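PDB 5VM2: alcohol dehydrogenase from Escherichia coli, which is of unknown specificity but probably acts as a zinc-containing, NAD(H)- or NADP(H)-dependent oxidoreductase of alcohol groups. Local coordinates for residues L125-C130 with Y319-V324. Residues are numbered along the deposited sequence; the frame is centred on the assembly and turned at random.
Sequences LTHYLC and YDYRDV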
loop_
_atom_site.group_PDB
_atom_site.type_symbol
_atom_site.label_atom_id
_atom_site.label_comp_id
_atom_site.label_asym_id
_atom_site.label_seq_id
_atom_site.Cartn_x
_atom_site.Cartn_y
_atom_site.Cartn_z
ATOM N N LEU A 125 -14.445 -3.124 -4.156
ATOM C CA LEU A 125 -15.497 -3.798 -3.394
ATOM C C LEU A 125 -16.692 -4.035 -4.312
ATOM O O LEU A 125 -17.660 -3.270 -4.351
ATOM C CB LEU A 125 -15.879 -2.978 -2.167
ATOM C CG LEU A 125 -14.778 -2.889 -1.108
ATOM C CD1 LEU A 125 -15.111 -1.840 -0.058
ATOM C CD2 LEU A 125 -14.562 -4.247 -0.462
ATOM N N THR A 126 -16.604 -5.120 -5.076
ATOM C CA THR A 126 -17.655 -5.549 -5.987
ATOM C C THR A 126 -17.376 -7.001 -6.336
ATOM O O THR A 126 -16.266 -7.497 -6.130
ATOM C CB THR A 126 -17.709 -4.676 -7.250
ATOM O OG1 THR A 126 -18.754 -5.134 -8.123
ATOM C CG2 THR A 126 -16.381 -4.720 -7.983
ATOM N N HIS A 127 -18.398 -7.690 -6.847
ATOM C CA HIS A 127 -18.201 -9.088 -7.210
ATOM C C HIS A 127 -17.441 -9.232 -8.521
ATOM O O HIS A 127 -16.671 -10.186 -8.681
ATOM C CB HIS A 127 -19.545 -9.817 -7.300
ATOM C CG HIS A 127 -20.170 -10.099 -5.970
ATOM N ND1 HIS A 127 -19.662 -11.030 -5.091
ATOM C CD2 HIS A 127 -21.266 -9.574 -5.370
ATOM C CE1 HIS A 127 -20.413 -11.064 -4.004
ATOM N NE2 HIS A 127 -21.393 -10.191 -4.148
ATOM N N TYR A 128 -17.625 -8.298 -9.452
ATOM C CA TYR A 128 -17.048 -8.388 -10.785
ATOM C C TYR A 128 -16.512 -7.029 -11.201
ATOM O O TYR A 128 -17.188 -6.010 -11.029
ATOM C CB TYR A 128 -18.087 -8.863 -11.813
ATOM C CG TYR A 128 -18.580 -10.274 -11.594
ATOM C CD1 TYR A 128 -17.902 -11.357 -12.138
ATOM C CD2 TYR A 128 -19.716 -10.525 -10.836
ATOM C CE1 TYR A 128 -18.346 -12.655 -11.936
ATOM C CE2 TYR A 128 -20.167 -11.821 -10.626
ATOM C CZ TYR A 128 -19.478 -12.880 -11.180
ATOM O OH TYR A 128 -19.916 -14.170 -10.979
ATOM N N LEU A 129 -15.303 -7.019 -11.759
ATOM C CA LEU A 129 -14.733 -5.794 -12.303
ATOM C C LEU A 129 -13.856 -6.131 -13.501
ATOM O O LEU A 129 -13.418 -7.271 -13.678
ATOM C CB LEU A 129 -13.936 -5.015 -11.242
ATOM C CG LEU A 129 -12.677 -5.598 -10.591
ATOM C CD1 LEU A 129 -11.430 -5.405 -11.454
ATOM C CD2 LEU A 129 -12.459 -4.961 -9.226
ATOM N N CYS A 130 -13.598 -5.114 -14.318
ATOM C CA CYS A 130 -12.750 -5.237 -15.493
ATOM C C CYS A 130 -11.471 -4.438 -15.291
ATOM O O CYS A 130 -11.487 -3.368 -14.676
ATOM C CB CYS A 130 -13.475 -4.755 -16.749
ATOM S SG CYS A 130 -14.910 -5.760 -17.177
ATOM N N TYR A 319 -12.960 -9.809 7.130
ATOM C CA TYR A 319 -14.372 -9.464 7.179
ATOM C C TYR A 319 -15.100 -10.057 5.981
ATOM O O TYR A 319 -14.549 -10.126 4.878
ATOM C CB TYR A 319 -14.573 -7.944 7.196
ATOM C CG TYR A 319 -13.865 -7.229 8.321
ATOM C CD1 TYR A 319 -12.571 -6.751 8.162
ATOM C CD2 TYR A 319 -14.486 -7.044 9.551
ATOM C CE1 TYR A 319 -11.918 -6.102 9.192
ATOM C CE2 TYR A 319 -13.840 -6.396 10.586
ATOM C CZ TYR A 319 -12.557 -5.929 10.401
ATOM O OH TYR A 319 -11.910 -5.283 11.429
ATOM N N ASP A 320 -16.322 -10.538 6.183
ATOM C CA ASP A 320 -17.166 -10.901 5.057
ATOM C C ASP A 320 -17.632 -9.642 4.331
ATOM O O ASP A 320 -17.771 -8.568 4.924
ATOM C CB ASP A 320 -18.369 -11.723 5.523
ATOM C CG ASP A 320 -18.027 -13.188 5.737
ATOM O OD1 ASP A 320 -17.091 -13.684 5.074
ATOM O OD2 ASP A 320 -18.693 -13.846 6.567
ATOM N N TYR A 321 -17.876 -9.790 3.028
ATOM C CA TYR A 321 -18.254 -8.650 2.196
ATOM C C TYR A 321 -19.575 -8.029 2.651
ATOM O O TYR A 321 -19.703 -6.800 2.702
ATOM C CB TYR A 321 -18.319 -9.101 0.735
ATOM C CG TYR A 321 -18.969 -8.139 -0.233
ATOM C CD1 TYR A 321 -18.371 -6.928 -0.558
ATOM C CD2 TYR A 321 -20.168 -8.467 -0.852
ATOM C CE1 TYR A 321 -18.965 -6.060 -1.462
ATOM C CE2 TYR A 321 -20.766 -7.614 -1.752
ATOM C CZ TYR A 321 -20.165 -6.412 -2.056
ATOM O OH TYR A 321 -20.776 -5.570 -2.955
ATOM N N ARG A 322 -20.564 -8.857 3.000
ATOM C CA ARG A 322 -21.819 -8.242 3.425
ATOM C C ARG A 322 -21.678 -7.520 4.760
ATOM O O ARG A 322 -22.464 -6.611 5.049
ATOM C CB ARG A 322 -22.931 -9.296 3.507
ATOM C CG ARG A 322 -24.251 -8.771 4.084
ATOM C CD ARG A 322 -25.316 -9.861 4.169
ATOM N NE ARG A 322 -26.109 -9.761 5.395
ATOM C CZ ARG A 322 -27.210 -10.468 5.636
ATOM N NH1 ARG A 322 -27.661 -11.325 4.730
ATOM N NH2 ARG A 322 -27.867 -10.312 6.777
ATOM N N ASP A 323 -20.615 -7.777 5.527
ATOM C CA ASP A 323 -20.324 -7.040 6.751
ATOM C C ASP A 323 -19.408 -5.845 6.513
ATOM O O ASP A 323 -18.637 -5.477 7.409
ATOM C CB ASP A 323 -19.704 -7.977 7.789
ATOM C CG ASP A 323 -20.619 -9.130 8.154
ATOM O OD1 ASP A 323 -21.830 -8.895 8.346
ATOM O OD2 ASP A 323 -20.125 -10.273 8.245
ATOM N N VAL A 324 -19.484 -5.219 5.334
ATOM C CA VAL A 324 -18.476 -4.209 5.011
ATOM C C VAL A 324 -18.595 -3.000 5.931
ATOM O O VAL A 324 -17.589 -2.373 6.285
ATOM C CB VAL A 324 -18.579 -3.807 3.526
ATOM C CG1 VAL A 324 -19.984 -3.324 3.190
ATOM C CG2 VAL A 324 -17.550 -2.736 3.184
#
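In the GroES-like catalytic domain of this zinc-type alcohol dehydrogenase, which the C-terminal strands 315-320 and 340-344 complete, the phenol of Y321 packs against L125 and H127, joining the turn that follows strand 315-320 to the loop that leads into strand 128-132. The two strands belong to one mixed sheet but are not neighbours in it: 128-132 pairs with 28-37, and 315-320 with 340-344. Side-chain packing carries the contact, which buries 215 Å² in all.

Y321 reaches over because its CG stands anti to the backbone N (chi1 168°), which sends the ring out of the turn toward the 125-127 backbone. On one flank lies the imidazole of H127. The two rings meet obliquely, with centroids 5.0 Å apart and planes at 70°; the closest atoms are H127 NE2 and Y321 CE2, at 3.6 Å. On the CE1 side of the phenol, L125 CB lies 4.4 Å from Y321 CE1. Along the way the phenol passes obliquely by the L125-T126 peptide, and Y321 CE1 comes to 4.2 Å from L125 C.

Y321 OH lies 4.1 Å from L125 O, too far to bond it, and is instead hydrogen-bonded to S4 OG. T126 OG1 bonds the carbonyl of the same serine, so strand 3-10 ties both segments together. F328, on the helix that V324 begins, also touches L125. V324 itself adds a smaller apolar touch: its CG2 methyl, anti to the backbone N, meets L125 CD1 at 4.2 Å.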